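Local coordinates for SusD family protein (Bacteroides uniformis, PDB 7KV1), which probably binds beta-glucan at the cell surface of a gut bacterium, as a glycan-binding protein of the SusD family, at residues 312-317 and 395-400. Numbering follows the deposited sequence.
Sequences LPTLIS and QNLNYN
P313 sets its CB over one face of the Y399 ring, 3.9 Å from the ring centroid. This CH-pi contact is displaced toward the CD1 rim, where P313 CB comes within 3.5 Å of Y399 CD1. Y399 CG is anti to its own carbonyl carbon (chi1 -67°), beside the backbone N, and the ring reaches P313 and T314 from there.

The polar part of the contact belongs to T314. Its hydroxyl gives its proton to the backbone carbonyl of L397, OG1 to O 2.8 Å. The donor comes in well to the side of the C=O direction, tilted 34° from the carbonyl plane. The same OG1 lies in the plane of the Y399 ring, at its edge, 3.4 Å from CE1. It also accepts a bond from a water 2.8 Å away. That water meets Y399 OH at 2.7 Å, so helix and loop share a small polar network to which W327 adds a hydrogen bond at Y399 OH.

This is buried helix-to-loop packing within the SusD family region. Helix 312-315 also packs L312 and L315 against helix 71-76, while F388 stacks on the Y399 ring. The 395-400 segment then runs on into strand 403-407, which pairs antiparallel with strand 286-290.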
# COMPACT_ATOMS: atom_id res chain seq x y z
N LEU A 312 -3.58 -13.39 4.29
CA LEU A 312 -3.37 -13.01 2.88
C LEU A 312 -2.95 -14.24 2.08
O LEU A 312 -3.47 -14.47 0.99
CB LEU A 312 -2.35 -11.87 2.79
CG LEU A 312 -1.79 -11.66 1.39
CD1 LEU A 312 -2.89 -11.26 0.42
CD2 LEU A 312 -0.71 -10.60 1.43
N PRO A 313 -1.98 -15.05 2.53
CA PRO A 313 -1.56 -16.21 1.73
C PRO A 313 -2.69 -17.23 1.49
O PRO A 313 -2.73 -17.85 0.42
CB PRO A 313 -0.37 -16.79 2.54
CG PRO A 313 0.12 -15.62 3.35
CD PRO A 313 -1.14 -14.84 3.71
N THR A 314 -3.68 -17.29 2.38
CA THR A 314 -4.87 -18.13 2.16
C THR A 314 -5.69 -17.53 1.02
O THR A 314 -6.14 -18.29 0.17
CB THR A 314 -5.73 -18.29 3.41
OG1 THR A 314 -4.92 -19.01 4.36
CG2 THR A 314 -7.04 -18.98 3.12
N LEU A 315 -5.87 -16.21 1.02
CA LEU A 315 -6.75 -15.53 0.04
C LEU A 315 -6.25 -15.79 -1.39
O LEU A 315 -7.12 -16.04 -2.28
CB LEU A 315 -6.81 -14.02 0.35
CG LEU A 315 -7.40 -13.66 1.71
CD1 LEU A 315 -7.39 -12.16 1.96
CD2 LEU A 315 -8.81 -14.21 1.88
N ILE A 316 -4.94 -15.71 -1.62
CA ILE A 316 -4.34 -15.49 -2.98
C ILE A 316 -3.57 -16.72 -3.47
O ILE A 316 -2.66 -16.59 -4.35
CB ILE A 316 -3.49 -14.22 -2.99
CG1 ILE A 316 -2.23 -14.40 -2.14
CG2 ILE A 316 -4.33 -13.04 -2.54
CD1 ILE A 316 -1.27 -13.23 -2.24
N SER A 317 -3.95 -17.90 -2.98
CA SER A 317 -3.37 -19.21 -3.35
C SER A 317 -4.43 -20.09 -4.01
O SER A 317 -5.64 -19.92 -3.85
CB SER A 317 -2.75 -19.87 -2.13
OG SER A 317 -3.66 -19.93 -1.04
N GLN A 395 -9.29 -24.75 10.74
CA GLN A 395 -8.21 -24.87 9.71
C GLN A 395 -7.14 -23.80 9.95
O GLN A 395 -7.47 -22.78 10.61
CB GLN A 395 -8.77 -24.76 8.28
CG GLN A 395 -7.78 -25.11 7.17
CD GLN A 395 -7.47 -26.59 7.01
OE1 GLN A 395 -7.16 -27.31 7.97
NE2 GLN A 395 -7.56 -27.05 5.77
N ASN A 396 -5.92 -24.02 9.47
CA ASN A 396 -4.79 -23.06 9.59
C ASN A 396 -4.86 -22.06 8.43
O ASN A 396 -4.37 -22.38 7.33
CB ASN A 396 -3.45 -23.79 9.73
CG ASN A 396 -2.40 -22.95 10.43
OD1 ASN A 396 -2.60 -21.75 10.65
ND2 ASN A 396 -1.29 -23.56 10.79
N LEU A 397 -5.48 -20.89 8.66
CA LEU A 397 -5.69 -19.81 7.66
C LEU A 397 -4.59 -18.73 7.79
O LEU A 397 -4.49 -17.91 6.86
CB LEU A 397 -7.07 -19.18 7.87
CG LEU A 397 -8.23 -19.76 7.05
CD1 LEU A 397 -8.16 -21.27 6.91
CD2 LEU A 397 -9.57 -19.34 7.64
N ASN A 398 -3.83 -18.70 8.88
CA ASN A 398 -2.92 -17.55 9.15
C ASN A 398 -1.45 -17.92 9.02
O ASN A 398 -1.05 -19.04 9.39
CB ASN A 398 -3.21 -16.87 10.48
CG ASN A 398 -4.61 -16.30 10.49
OD1 ASN A 398 -4.81 -15.12 10.20
ND2 ASN A 398 -5.60 -17.15 10.74
N TYR A 399 -0.66 -16.96 8.52
CA TYR A 399 0.76 -17.10 8.15
C TYR A 399 1.51 -15.94 8.78
O TYR A 399 0.85 -14.99 9.24
CB TYR A 399 0.88 -17.15 6.62
CG TYR A 399 0.28 -18.36 5.99
CD1 TYR A 399 -1.06 -18.39 5.62
CD2 TYR A 399 1.04 -19.49 5.75
CE1 TYR A 399 -1.62 -19.51 5.05
CE2 TYR A 399 0.50 -20.62 5.15
CZ TYR A 399 -0.83 -20.61 4.80
OH TYR A 399 -1.41 -21.70 4.26
N ASN A 400 2.84 -15.98 8.81
CA ASN A 400 3.64 -14.98 9.56
C ASN A 400 4.15 -13.87 8.64
O ASN A 400 4.95 -13.03 9.12
CB ASN A 400 4.83 -15.64 10.27
CG ASN A 400 5.80 -16.27 9.30
OD1 ASN A 400 5.71 -16.06 8.10
ND2 ASN A 400 6.71 -17.08 9.82
O HOH W 1 -4.11 -21.70 4.03